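Local atomic coordinates of RagB/SusD family nutrient uptake outer membrane protein (Bacteroides thetaiotaomicron, PDB entry 7KV2), a protein that probably binds beta-glucan at the bacterial surface for uptake across the outer membrane, as a SusD-family surface glycan-binding protein. Residues C114-V119 with N164-D169; N106-L111 with K160-V165; V51-P56 with A145-L150; K189-L194 with A225-Y230. All coordinates share one frame; numbering follows the deposited sequence.

Contact 1: C114-V119 with N164-D169; sequences CAYSGV and NVPYFD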
loop_
_atom_site.group_PDB
_atom_site.type_symbol
_atom_site.label_atom_id
_atom_site.label_comp_id
_atom_site.label_asym_id
_atom_site.label_seq_id
_atom_site.Cartn_x
_atom_site.Cartn_y
_atom_site.Cartn_z
ATOM N N CYS A 114 -9.426 -11.083 -2.277
ATOM C CA CYS A 114 -9.809 -9.888 -1.485
ATOM C C CYS A 114 -10.356 -8.794 -2.391
ATOM O O CYS A 114 -11.373 -8.157 -2.015
ATOM C CB CYS A 114 -8.641 -9.368 -0.648
ATOM S SG CYS A 114 -8.036 -10.529 0.579
ATOM N N ALA A 115 -9.728 -8.531 -3.539
ATOM C CA ALA A 115 -10.129 -7.456 -4.456
ATOM C C ALA A 115 -11.547 -7.734 -4.943
ATOM O O ALA A 115 -12.417 -6.808 -4.905
ATOM C CB ALA A 115 -9.178 -7.387 -5.608
ATOM N N TYR A 116 -11.810 -8.977 -5.349
ATOM C CA TYR A 116 -13.136 -9.310 -5.945
ATOM C C TYR A 116 -14.184 -9.411 -4.839
ATOM O O TYR A 116 -15.353 -9.106 -5.164
ATOM C CB TYR A 116 -13.043 -10.528 -6.869
ATOM C CG TYR A 116 -12.485 -10.126 -8.204
ATOM C CD1 TYR A 116 -13.207 -9.339 -9.085
ATOM C CD2 TYR A 116 -11.199 -10.475 -8.576
ATOM C CE1 TYR A 116 -12.679 -8.923 -10.296
ATOM C CE2 TYR A 116 -10.665 -10.088 -9.794
ATOM C CZ TYR A 116 -11.421 -9.345 -10.680
ATOM O OH TYR A 116 -10.871 -8.911 -11.853
ATOM N N SER A 117 -13.825 -9.763 -3.596
ATOM C CA SER A 117 -14.771 -9.706 -2.441
ATOM C C SER A 117 -15.190 -8.259 -2.230
ATOM O O SER A 117 -16.413 -7.993 -2.092
ATOM C CB SER A 117 -14.220 -10.296 -1.172
ATOM O OG SER A 117 -13.802 -11.629 -1.421
ATOM N N GLY A 118 -14.226 -7.338 -2.245
ATOM C CA GLY A 118 -14.510 -5.898 -2.178
ATOM C C GLY A 118 -15.486 -5.469 -3.279
ATOM O O GLY A 118 -16.538 -4.877 -2.949
ATOM N N VAL A 119 -15.165 -5.780 -4.529
ATOM C CA VAL A 119 -15.980 -5.430 -5.719
ATOM C C VAL A 119 -17.407 -5.955 -5.506
ATOM O O VAL A 119 -18.360 -5.181 -5.757
ATOM C CB VAL A 119 -15.364 -5.973 -7.015
ATOM C CG1 VAL A 119 -16.327 -5.780 -8.164
ATOM C CG2 VAL A 119 -14.034 -5.341 -7.371
ATOM N N ASN A 164 -5.164 -7.278 -17.173
ATOM C CA ASN A 164 -6.257 -7.748 -18.085
ATOM C C ASN A 164 -7.154 -8.729 -17.330
ATOM O O ASN A 164 -6.842 -9.941 -17.343
ATOM C CB ASN A 164 -5.663 -8.405 -19.342
ATOM C CG ASN A 164 -4.611 -7.574 -20.025
ATOM O OD1 ASN A 164 -4.876 -6.527 -20.591
ATOM N ND2 ASN A 164 -3.380 -8.034 -19.972
ATOM N N VAL A 165 -8.181 -8.250 -16.616
ATOM C CA VAL A 165 -8.884 -9.051 -15.561
ATOM C C VAL A 165 -10.392 -8.911 -15.735
ATOM O O VAL A 165 -10.823 -7.979 -16.407
ATOM C CB VAL A 165 -8.462 -8.596 -14.146
ATOM C CG1 VAL A 165 -7.002 -8.922 -13.917
ATOM C CG2 VAL A 165 -8.756 -7.136 -13.940
ATOM N N PRO A 166 -11.198 -9.806 -15.121
ATOM C CA PRO A 166 -12.659 -9.730 -15.188
ATOM C C PRO A 166 -13.199 -8.404 -14.638
ATOM O O PRO A 166 -12.648 -7.907 -13.632
ATOM C CB PRO A 166 -13.163 -10.866 -14.300
ATOM C CG PRO A 166 -12.000 -11.788 -14.097
ATOM C CD PRO A 166 -10.753 -10.971 -14.354
ATOM N N TYR A 167 -14.242 -7.851 -15.271
ATOM C CA TYR A 167 -14.911 -6.604 -14.824
ATOM C C TYR A 167 -16.412 -6.867 -14.693
ATOM O O TYR A 167 -16.991 -7.589 -15.539
ATOM C CB TYR A 167 -14.613 -5.415 -15.741
ATOM C CG TYR A 167 -15.273 -4.151 -15.250
ATOM C CD1 TYR A 167 -14.661 -3.370 -14.277
ATOM C CD2 TYR A 167 -16.548 -3.770 -15.673
ATOM C CE1 TYR A 167 -15.271 -2.234 -13.768
ATOM C CE2 TYR A 167 -17.169 -2.630 -15.174
ATOM C CZ TYR A 167 -16.528 -1.862 -14.208
ATOM O OH TYR A 167 -17.088 -0.738 -13.666
ATOM N N PHE A 168 -17.015 -6.351 -13.628
ATOM C CA PHE A 168 -18.485 -6.402 -13.403
ATOM C C PHE A 168 -18.890 -5.280 -12.433
ATOM O O PHE A 168 -18.112 -4.952 -11.500
ATOM C CB PHE A 168 -18.905 -7.816 -12.988
ATOM C CG PHE A 168 -18.270 -8.415 -11.750
ATOM C CD1 PHE A 168 -17.046 -9.065 -11.815
ATOM C CD2 PHE A 168 -18.949 -8.433 -10.537
ATOM C CE1 PHE A 168 -16.491 -9.649 -10.684
ATOM C CE2 PHE A 168 -18.395 -9.022 -9.404
ATOM C CZ PHE A 168 -17.155 -9.617 -9.474
ATOM N N ASP A 169 -20.059 -4.663 -12.664
ATOM C CA ASP A 169 -20.683 -3.669 -11.738
ATOM C C ASP A 169 -22.019 -4.195 -11.175
ATOM O O ASP A 169 -22.694 -3.411 -10.484
ATOM C CB ASP A 169 -20.826 -2.296 -12.403
ATOM C CG ASP A 169 -21.582 -2.320 -13.712
ATOM O OD1 ASP A 169 -22.396 -3.251 -13.904
ATOM O OD2 ASP A 169 -21.333 -1.419 -14.530
#

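Contact 2: N106-L111 with K160-V165; sequences NMIYGL and KFWGNV. With EDO (1,2-ethanediol), chain D.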
loop_
_atom_site.group_PDB
_atom_site.type_symbol
_atom_site.label_atom_id
_atom_site.label_comp_id
_atom_site.label_asym_id
_atom_site.label_seq_id
_atom_site.Cartn_x
_atom_site.Cartn_y
_atom_site.Cartn_z
ATOM N N ASN A 106 2.021 -21.299 -9.057
ATOM C CA ASN A 106 2.761 -20.992 -7.796
ATOM C C ASN A 106 2.728 -19.472 -7.624
ATOM O O ASN A 106 3.805 -18.844 -7.631
ATOM C CB ASN A 106 4.201 -21.522 -7.786
ATOM C CG ASN A 106 4.746 -21.862 -6.411
ATOM O OD1 ASN A 106 4.086 -21.667 -5.383
ATOM N ND2 ASN A 106 5.958 -22.406 -6.382
ATOM N N MET A 107 1.520 -18.921 -7.578
ATOM C CA MET A 107 1.297 -17.458 -7.624
ATOM C C MET A 107 0.496 -17.036 -6.395
ATOM O O MET A 107 -0.085 -17.898 -5.735
ATOM C CB MET A 107 0.586 -17.032 -8.904
ATOM C CG MET A 107 1.477 -16.203 -9.818
ATOM S SD MET A 107 1.875 -14.584 -8.993
ATOM C CE MET A 107 0.268 -13.814 -9.079
ATOM N N ILE A 108 0.561 -15.752 -6.033
ATOM C CA ILE A 108 -0.293 -15.239 -4.945
ATOM C C ILE A 108 -1.729 -15.244 -5.476
ATOM O O ILE A 108 -1.938 -15.041 -6.703
ATOM C CB ILE A 108 0.203 -13.876 -4.421
ATOM C CG1 ILE A 108 0.332 -12.812 -5.501
ATOM C CG2 ILE A 108 1.503 -14.113 -3.696
ATOM C CD1 ILE A 108 0.143 -11.396 -4.987
ATOM N N TYR A 109 -2.658 -15.526 -4.591
ATOM C CA TYR A 109 -4.100 -15.669 -4.928
ATOM C C TYR A 109 -4.979 -14.941 -3.892
ATOM O O TYR A 109 -6.091 -14.515 -4.246
ATOM C CB TYR A 109 -4.363 -17.173 -5.063
ATOM C CG TYR A 109 -5.615 -17.591 -5.795
ATOM C CD1 TYR A 109 -6.432 -16.678 -6.440
ATOM C CD2 TYR A 109 -5.964 -18.933 -5.838
ATOM C CE1 TYR A 109 -7.592 -17.090 -7.084
ATOM C CE2 TYR A 109 -7.109 -19.355 -6.495
ATOM C CZ TYR A 109 -7.926 -18.430 -7.109
ATOM O OH TYR A 109 -9.058 -18.820 -7.780
ATOM N N GLY A 110 -4.493 -14.744 -2.664
ATOM C CA GLY A 110 -5.262 -14.059 -1.597
ATOM C C GLY A 110 -5.716 -12.673 -2.031
ATOM O O GLY A 110 -6.901 -12.303 -1.842
ATOM N N LEU A 111 -4.822 -11.911 -2.638
ATOM C CA LEU A 111 -5.081 -10.491 -2.949
ATOM C C LEU A 111 -6.173 -10.429 -4.014
ATOM O O LEU A 111 -7.020 -9.568 -3.964
ATOM C CB LEU A 111 -3.777 -9.830 -3.429
ATOM C CG LEU A 111 -3.904 -8.384 -3.908
ATOM C CD1 LEU A 111 -4.372 -7.482 -2.782
ATOM C CD2 LEU A 111 -2.579 -7.872 -4.458
ATOM N N LYS A 160 -3.399 -3.133 -11.350
ATOM C CA LYS A 160 -1.936 -2.961 -11.255
ATOM C C LYS A 160 -1.243 -4.317 -11.330
ATOM O O LYS A 160 -0.257 -4.390 -12.059
ATOM C CB LYS A 160 -1.534 -2.172 -9.991
ATOM C CG LYS A 160 -1.724 -0.681 -10.183
ATOM C CD LYS A 160 -0.963 0.143 -9.184
ATOM C CE LYS A 160 -0.790 1.556 -9.666
ATOM N NZ LYS A 160 0.030 2.317 -8.702
ATOM N N PHE A 161 -1.638 -5.312 -10.541
ATOM C CA PHE A 161 -0.849 -6.555 -10.409
ATOM C C PHE A 161 -1.086 -7.447 -11.641
ATOM O O PHE A 161 -0.126 -8.089 -12.026
ATOM C CB PHE A 161 -1.140 -7.320 -9.128
ATOM C CG PHE A 161 -0.461 -6.712 -7.906
ATOM C CD1 PHE A 161 0.852 -7.025 -7.583
ATOM C CD2 PHE A 161 -1.159 -5.851 -7.064
ATOM C CE1 PHE A 161 1.478 -6.456 -6.474
ATOM C CE2 PHE A 161 -0.550 -5.300 -5.931
ATOM C CZ PHE A 161 0.760 -5.610 -5.636
ATOM N N TRP A 162 -2.295 -7.481 -12.189
ATOM C CA TRP A 162 -2.611 -8.471 -13.268
ATOM C C TRP A 162 -3.075 -7.811 -14.584
ATOM O O TRP A 162 -2.922 -8.487 -15.632
ATOM C CB TRP A 162 -3.640 -9.470 -12.769
ATOM C CG TRP A 162 -3.125 -10.480 -11.802
ATOM C CD1 TRP A 162 -2.430 -11.610 -12.098
ATOM C CD2 TRP A 162 -3.285 -10.458 -10.375
ATOM N NE1 TRP A 162 -2.164 -12.308 -10.961
ATOM C CE2 TRP A 162 -2.678 -11.624 -9.884
ATOM C CE3 TRP A 162 -3.857 -9.547 -9.470
ATOM C CZ2 TRP A 162 -2.678 -11.951 -8.530
ATOM C CZ3 TRP A 162 -3.889 -9.891 -8.139
ATOM C CH2 TRP A 162 -3.256 -11.037 -7.668
ATOM N N GLY A 163 -3.644 -6.604 -14.547
ATOM C CA GLY A 163 -3.909 -5.751 -15.724
ATOM C C GLY A 163 -5.192 -6.145 -16.469
ATOM O O GLY A 163 -6.163 -5.361 -16.436
ATOM N N ASN A 164 -5.164 -7.278 -17.173
ATOM C CA ASN A 164 -6.257 -7.748 -18.085
ATOM C C ASN A 164 -7.154 -8.729 -17.330
ATOM O O ASN A 164 -6.842 -9.941 -17.343
ATOM C CB ASN A 164 -5.663 -8.405 -19.342
ATOM C CG ASN A 164 -4.611 -7.574 -20.025
ATOM O OD1 ASN A 164 -4.876 -6.527 -20.591
ATOM N ND2 ASN A 164 -3.380 -8.034 -19.972
ATOM N N VAL A 165 -8.181 -8.250 -16.616
ATOM C CA VAL A 165 -8.884 -9.051 -15.561
ATOM C C VAL A 165 -10.392 -8.911 -15.735
ATOM O O VAL A 165 -10.823 -7.979 -16.407
ATOM C CB VAL A 165 -8.462 -8.596 -14.146
ATOM C CG1 VAL A 165 -7.002 -8.922 -13.917
ATOM C CG2 VAL A 165 -8.756 -7.136 -13.940
HETATM C C1 EDO D . -2.288 -20.090 -7.551
HETATM O O1 EDO D . -1.058 -20.545 -7.972
HETATM C C2 EDO D . -3.332 -21.118 -7.762
HETATM O O2 EDO D . -3.690 -21.213 -9.122
#

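Contact 3: V51-P56 with A145-L150; sequences VAAYDP and AQVIAL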
loop_
_atom_site.group_PDB
_atom_site.type_symbol
_atom_site.label_atom_id
_atom_site.label_comp_id
_atom_site.label_asym_id
_atom_site.label_seq_id
_atom_site.Cartn_x
_atom_site.Cartn_y
_atom_site.Cartn_z
ATOM N N VAL A 51 -20.719 -0.259 5.380
ATOM C CA VAL A 51 -19.631 -0.632 6.326
ATOM C C VAL A 51 -19.001 -1.941 5.847
ATOM O O VAL A 51 -17.758 -1.989 5.719
ATOM C CB VAL A 51 -20.133 -0.708 7.776
ATOM C CG1 VAL A 51 -19.066 -1.254 8.712
ATOM C CG2 VAL A 51 -20.631 0.650 8.258
ATOM N N ALA A 52 -19.801 -2.955 5.516
ATOM C CA ALA A 52 -19.265 -4.254 5.055
ATOM C C ALA A 52 -18.381 -4.075 3.809
ATOM O O ALA A 52 -17.413 -4.842 3.676
ATOM C CB ALA A 52 -20.375 -5.235 4.794
ATOM N N ALA A 53 -18.679 -3.134 2.915
ATOM C CA ALA A 53 -17.932 -2.935 1.648
ATOM C C ALA A 53 -16.481 -2.489 1.924
ATOM O O ALA A 53 -15.655 -2.616 0.996
ATOM C CB ALA A 53 -18.598 -1.938 0.760
ATOM N N TYR A 54 -16.227 -1.896 3.095
ATOM C CA TYR A 54 -14.866 -1.472 3.530
ATOM C C TYR A 54 -14.047 -2.654 4.062
ATOM O O TYR A 54 -12.800 -2.525 4.157
ATOM C CB TYR A 54 -14.950 -0.403 4.631
ATOM C CG TYR A 54 -15.350 0.987 4.198
ATOM C CD1 TYR A 54 -16.684 1.356 4.106
ATOM C CD2 TYR A 54 -14.404 1.948 3.897
ATOM C CE1 TYR A 54 -17.051 2.638 3.717
ATOM C CE2 TYR A 54 -14.753 3.252 3.532
ATOM C CZ TYR A 54 -16.087 3.606 3.447
ATOM O OH TYR A 54 -16.443 4.874 3.068
ATOM N N ASP A 55 -14.660 -3.771 4.466
ATOM C CA ASP A 55 -13.920 -4.779 5.267
ATOM C C ASP A 55 -12.769 -5.373 4.470
ATOM O O ASP A 55 -11.703 -5.611 5.032
ATOM C CB ASP A 55 -14.846 -5.867 5.811
ATOM C CG ASP A 55 -15.462 -5.481 7.133
ATOM O OD1 ASP A 55 -14.716 -5.044 8.033
ATOM O OD2 ASP A 55 -16.700 -5.601 7.249
ATOM N N PRO A 56 -12.933 -5.717 3.172
ATOM C CA PRO A 56 -11.844 -6.355 2.418
ATOM C C PRO A 56 -10.569 -5.491 2.296
ATOM O O PRO A 56 -9.514 -6.031 2.044
ATOM C CB PRO A 56 -12.515 -6.657 1.070
ATOM C CG PRO A 56 -13.961 -6.865 1.466
ATOM C CD PRO A 56 -14.209 -5.710 2.416
ATOM N N ALA A 145 -21.248 7.297 -3.505
ATOM C CA ALA A 145 -19.881 7.879 -3.565
ATOM C C ALA A 145 -18.899 6.929 -2.859
ATOM O O ALA A 145 -17.842 6.669 -3.431
ATOM C CB ALA A 145 -19.858 9.260 -2.977
ATOM N N GLN A 146 -19.236 6.396 -1.693
ATOM C CA GLN A 146 -18.290 5.526 -0.932
ATOM C C GLN A 146 -18.046 4.219 -1.683
ATOM O O GLN A 146 -16.855 3.822 -1.890
ATOM C CB GLN A 146 -18.802 5.235 0.474
ATOM C CG GLN A 146 -18.984 6.486 1.340
ATOM C CD GLN A 146 -19.620 6.113 2.656
ATOM O OE1 GLN A 146 -18.994 5.469 3.501
ATOM N NE2 GLN A 146 -20.895 6.469 2.831
ATOM N N VAL A 147 -19.113 3.523 -2.085
ATOM C CA VAL A 147 -18.926 2.173 -2.676
ATOM C C VAL A 147 -18.409 2.273 -4.108
ATOM O O VAL A 147 -17.685 1.377 -4.454
ATOM C CB VAL A 147 -20.166 1.265 -2.537
ATOM C CG1 VAL A 147 -20.579 1.147 -1.077
ATOM C CG2 VAL A 147 -21.330 1.720 -3.416
ATOM N N ILE A 148 -18.698 3.305 -4.910
ATOM C CA ILE A 148 -18.083 3.378 -6.262
ATOM C C ILE A 148 -16.575 3.671 -6.110
ATOM O O ILE A 148 -15.751 3.110 -6.842
ATOM C CB ILE A 148 -18.791 4.410 -7.154
ATOM C CG1 ILE A 148 -20.268 4.061 -7.390
ATOM C CG2 ILE A 148 -18.026 4.541 -8.458
ATOM C CD1 ILE A 148 -21.041 5.192 -8.076
ATOM N N ALA A 149 -16.199 4.514 -5.156
ATOM C CA ALA A 149 -14.784 4.853 -4.922
ATOM C C ALA A 149 -14.061 3.615 -4.397
ATOM O O ALA A 149 -12.970 3.327 -4.911
ATOM C CB ALA A 149 -14.668 6.013 -3.954
ATOM N N LEU A 150 -14.639 2.900 -3.432
ATOM C CA LEU A 150 -14.069 1.611 -2.947
ATOM C C LEU A 150 -13.956 0.640 -4.111
ATOM O O LEU A 150 -12.969 -0.105 -4.192
ATOM C CB LEU A 150 -14.910 1.028 -1.822
ATOM C CG LEU A 150 -14.778 1.726 -0.462
ATOM C CD1 LEU A 150 -15.850 1.195 0.477
ATOM C CD2 LEU A 150 -13.396 1.512 0.165
#

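Contact 4: K189-L194 with A225-Y230; sequences KMVTSL and AEIVMY. With EDO (1,2-ethanediol), chain E.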
loop_
_atom_site.group_PDB
_atom_site.type_symbol
_atom_site.label_atom_id
_atom_site.label_comp_id
_atom_site.label_asym_id
_atom_site.label_seq_id
_atom_site.Cartn_x
_atom_site.Cartn_y
_atom_site.Cartn_z
ATOM N N LYS A 189 -13.025 2.278 -17.335
ATOM C CA LYS A 189 -14.139 2.092 -16.378
ATOM C C LYS A 189 -13.764 2.781 -15.051
ATOM O O LYS A 189 -14.630 3.460 -14.428
ATOM C CB LYS A 189 -14.412 0.619 -16.124
ATOM C CG LYS A 189 -14.816 -0.212 -17.328
ATOM C CD LYS A 189 -16.236 -0.007 -17.765
ATOM C CE LYS A 189 -16.649 -1.043 -18.788
ATOM N NZ LYS A 189 -17.702 -0.506 -19.676
ATOM N N MET A 190 -12.524 2.563 -14.591
ATOM C CA MET A 190 -12.057 3.116 -13.280
ATOM C C MET A 190 -12.105 4.645 -13.300
ATOM O O MET A 190 -12.722 5.249 -12.393
ATOM C CB MET A 190 -10.640 2.626 -12.981
ATOM C CG MET A 190 -10.638 1.153 -12.622
ATOM S SD MET A 190 -8.963 0.424 -12.596
ATOM C CE MET A 190 -8.113 1.396 -11.348
ATOM N N VAL A 191 -11.452 5.281 -14.257
ATOM C CA VAL A 191 -11.331 6.755 -14.245
ATOM C C VAL A 191 -12.712 7.398 -14.414
ATOM O O VAL A 191 -12.980 8.392 -13.719
ATOM C CB VAL A 191 -10.270 7.254 -15.241
ATOM C CG1 VAL A 191 -10.726 7.219 -16.693
ATOM C CG2 VAL A 191 -9.839 8.653 -14.830
ATOM N N THR A 192 -13.590 6.836 -15.252
ATOM C CA THR A 192 -14.964 7.368 -15.448
ATOM C C THR A 192 -15.751 7.257 -14.131
ATOM O O THR A 192 -16.434 8.219 -13.792
ATOM C CB THR A 192 -15.679 6.664 -16.613
ATOM O OG1 THR A 192 -14.911 6.962 -17.774
ATOM C CG2 THR A 192 -17.092 7.154 -16.821
ATOM N N SER A 193 -15.653 6.139 -13.403
ATOM C CA SER A 193 -16.291 5.963 -12.072
ATOM C C SER A 193 -15.823 7.041 -11.089
ATOM O O SER A 193 -16.665 7.599 -10.375
ATOM C CB SER A 193 -16.026 4.593 -11.509
ATOM O OG SER A 193 -16.746 3.600 -12.223
ATOM N N LEU A 194 -14.523 7.331 -11.052
ATOM C CA LEU A 194 -13.987 8.388 -10.159
ATOM C C LEU A 194 -14.583 9.748 -10.566
ATOM O O LEU A 194 -14.891 10.532 -9.649
ATOM C CB LEU A 194 -12.459 8.409 -10.199
ATOM C CG LEU A 194 -11.773 7.166 -9.627
ATOM C CD1 LEU A 194 -10.280 7.414 -9.471
ATOM C CD2 LEU A 194 -12.375 6.744 -8.297
ATOM N N ALA A 225 -5.202 10.581 -9.249
ATOM C CA ALA A 225 -3.818 10.912 -9.663
ATOM C C ALA A 225 -3.017 9.622 -9.860
ATOM O O ALA A 225 -2.219 9.526 -10.853
ATOM C CB ALA A 225 -3.164 11.820 -8.641
ATOM N N GLU A 226 -3.203 8.666 -8.948
ATOM C CA GLU A 226 -2.506 7.366 -8.978
ATOM C C GLU A 226 -2.771 6.661 -10.315
ATOM O O GLU A 226 -1.781 6.291 -11.005
ATOM C CB GLU A 226 -2.918 6.457 -7.834
ATOM C CG GLU A 226 -2.207 5.107 -7.902
ATOM C CD GLU A 226 -2.351 4.193 -6.693
ATOM O OE1 GLU A 226 -2.810 4.646 -5.601
ATOM O OE2 GLU A 226 -2.052 3.028 -6.865
ATOM N N ILE A 227 -4.033 6.463 -10.680
ATOM C CA ILE A 227 -4.358 5.628 -11.883
ATOM C C ILE A 227 -4.046 6.442 -13.164
ATOM O O ILE A 227 -3.493 5.847 -14.138
ATOM C CB ILE A 227 -5.792 5.060 -11.793
ATOM C CG1 ILE A 227 -6.876 6.125 -11.964
ATOM C CG2 ILE A 227 -5.992 4.268 -10.506
ATOM C CD1 ILE A 227 -8.236 5.544 -12.155
ATOM N N VAL A 228 -4.286 7.750 -13.156
ATOM C CA VAL A 228 -3.950 8.682 -14.281
ATOM C C VAL A 228 -2.450 8.599 -14.558
ATOM O O VAL A 228 -2.047 8.447 -15.749
ATOM C CB VAL A 228 -4.393 10.127 -14.012
ATOM C CG1 VAL A 228 -3.751 11.105 -14.965
ATOM C CG2 VAL A 228 -5.903 10.260 -14.045
ATOM N N MET A 229 -1.632 8.628 -13.502
ATOM C CA MET A 229 -0.172 8.662 -13.704
ATOM C C MET A 229 0.315 7.274 -14.087
ATOM O O MET A 229 1.216 7.189 -14.961
ATOM C CB MET A 229 0.550 9.222 -12.478
ATOM C CG MET A 229 0.233 10.687 -12.278
ATOM S SD MET A 229 0.748 11.342 -10.644
ATOM C CE MET A 229 2.483 11.533 -11.013
ATOM N N TYR A 230 -0.252 6.208 -13.527
ATOM C CA TYR A 230 0.237 4.854 -13.878
ATOM C C TYR A 230 -0.104 4.554 -15.357
ATOM O O TYR A 230 0.627 3.817 -16.012
ATOM C CB TYR A 230 -0.334 3.758 -12.989
ATOM C CG TYR A 230 0.405 2.456 -13.164
ATOM C CD1 TYR A 230 1.742 2.352 -12.817
ATOM C CD2 TYR A 230 -0.196 1.345 -13.723
ATOM C CE1 TYR A 230 2.454 1.181 -13.019
ATOM C CE2 TYR A 230 0.494 0.156 -13.908
ATOM C CZ TYR A 230 1.839 0.083 -13.581
ATOM O OH TYR A 230 2.540 -1.075 -13.733
HETATM C C1 EDO E . -2.053 -0.001 -5.365
HETATM O O1 EDO E . -1.033 -0.985 -5.371
HETATM C C2 EDO E . -1.892 1.068 -4.347
HETATM O O2 EDO E . -3.024 1.924 -4.117
#

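Contact 1: C114-V119 with N164-D169
Tyr-116 leaves helix 110-130 toward the loop 164-169, its CG set beside the backbone N and anti to the carbonyl carbon (chi1 -79°), a setting that lays the ring across the gap and delivers the phenol to the loop backbone. There OH donates a hydrogen bond to Pro-166 O at 2.7 Å. The bond lies in the carbonyl plane, on a lone pair, with a C=O...donor angle of 132°. Because the loop is in neither regular helix nor strand, Pro-166 O can take the phenol as its partner, and the proline ring supplies apolar contact next to it. The phenol oxygen is also packed against carbon: Val-165 CB lies 3.3 Å from Tyr-116 OH, with Pro-166 CD beside it. A phenylalanine ring lies alongside the phenol, with Tyr-116 CD1 3.7 Å from Phe-168 CE1. The planes differ by only 12°, yet neither ring covers the other; with centroids 5.9 Å apart they meet rim to rim. In the largely helical SusD fold this joins helix 110-130 to the connection between helix 137-162 and helix 183-200, and Tyr-116 also touches Val-158 of helix 137-162. One helical turn on, Val-119 lays CG1 over one face of the Phe-168 ring, 4.0 Å above the plane and displaced toward the rim. Phe-168 takes the less common setting with CG between N and the carbonyl carbon, which swings its ring back to the helix, while its backbone O accepts a hydrogen bond from Tyr-155 OH.

Contact 2: N106-L111 with K160-V165
Phe-161, near the C-terminal end of helix 137-162, offers one ring face to Leu-111, whose CD2 lies 3.6 Å from Phe-161 CD2 and equally near CE2. The two side chains meet at about a right angle, Leu-111 reaching over with CG anti to its backbone N (chi1 175°), and a branched aliphatic chain fits the flat surface well. Next comes Trp-162, whose large indole enters the bend that 106-111 makes before its helix begins; Phe-161 CB lies over one indole face, toward the rim, which helps fix the ring's tilt. Met-107, bent at its last two torsions, brings CE obliquely to the indole, 3.4 Å from Trp-162 NE1, while Met-107 N donates to O1 of a bound ethanediol (3.1 Å), probably from the crystallisation liquor. At the rim, in the ring plane, Ile-108 O stands 3.7 Å from Trp-162 CZ2; this carbonyl is buried and has no hydrogen-bond partner in the model. Trp-162 NE1 itself donates to Pro-497 O, so the indole links this helical region of the SusD fold to the C-terminal part of the chain. With alanine in place of the indole, Pro-497 O would probably lose its donor and a gap would open between Met-107, Ile-108 and Leu-111. After Trp-162 the chain leaves helical geometry at Gly-163, where a positive phi (81°) favours glycine.

Contact 3: V51-P56 with A145-L150
The polar part of this contact is a single bond: Tyr-54 OH donates to Gln-146 OE1 at 2.7 Å. It follows a lone pair in the amide's carbonyl plane, with a C=O...donor angle of 120°, although the ring and amide planes are turned 51° apart. Gln-146 is well suited, because a chain extended beyond CG carries its amide out from the helix to the edge of the phenol. Both oxygens have second partners: the tyrosine hydroxyl also accepts from Val-215 N, and Gln-146 OE1 is hydrogen-bonded to Arg-214 NH1, which should fix the turn of each group.

A CH-pi contact supplies the second element. Leu-150 CD1 sits almost exactly over the middle of the Tyr-54 ring, 3.5 Å from its centroid and 3° off the normal. Its other methyl, CD2, lies 3.9 Å from Tyr-54 CD2, near the ring's rim.

Plain apolar packing completes the join. Ala-53 CB meets Val-147 CG1 at 4.1 Å and Leu-150 CD1 at a similar distance; the small alanine lets the backbones approach, with the CA atoms of Ala-53 and Val-147 6.8 Å apart. Within the helical, TPR-clan part of this SusD-family protein, segment 51-56 thus packs on helix 137-162, while helix 110-130 lies alongside, touching Val-147 through Val-125 and Ile-126 and Leu-150 through Cys-122.

Contact 4: K189-L194 with A225-Y230
Segments 189-194 and 225-230, both helical, run roughly antiparallel at 147°, their axes 10.4 Å apart at closest approach. The contact centres on Ile-227, which presents both of its branches. CG1 takes the position between the backbone N and carbonyl carbon (chi1 70°), directing CD1 at the facing helix. There CD1 meets Leu-194 CD1 tip to tip at 3.9 Å and lies 4.1 Å from Val-191 CB. The other branch, CG2, receives Met-190 CE at 3.7 Å; the methionine's bend at its last torsion brings CE against this methyl. Val-191 CG2 and Val-228 CG2 make a looser pair at 4.3 Å. Beta-branched and long aliphatic chains thus interlock, and no polar bond joins the two segments.

Glu-226 forms a salt bridge with Lys-160 and hydrogen bonds with Asn-156, Tyr-403 and an ethanediol probably from the crystallisation liquor. Replacing Glu-226 by an alanine would probably strand the Lys-160 charge without its mate and leave Asn-156's amide freer to turn. Consecutive helices 183-200 and 217-231 form an antiparallel pair in the TPR-clan part of the SusD family; helix 137-162 lies beside them, Asn-156 touching Met-190 and Ile-227, and helices 405-417 and 463-469 cover other sides of helix 217-231.

Read from the N terminus, contact 3 opens first, at the end of helix 43-53, and closes on helix 137-162. Within that span contacts 2 and 1 open in turn, at the start and on the body of helix 110-130. Both close beyond it, on 160-165 and 164-169, which share Asn-164 and Val-165; each therefore crosses contact 3. Contact 4 follows in series, closing the connection between helices 183-200 and 217-231. Several also touch: Pro-56 of contact 3 packs on the backbone of contact 1, Tyr-167 of contact 1 on Lys-189 of contact 4, Ile-148 of contact 3 on Ser-193, and a Lys-160 to Glu-226 salt bridge ties contact 2 to contact 4, so helix 137-162 and its following loop join the N-terminal helices to the later pair.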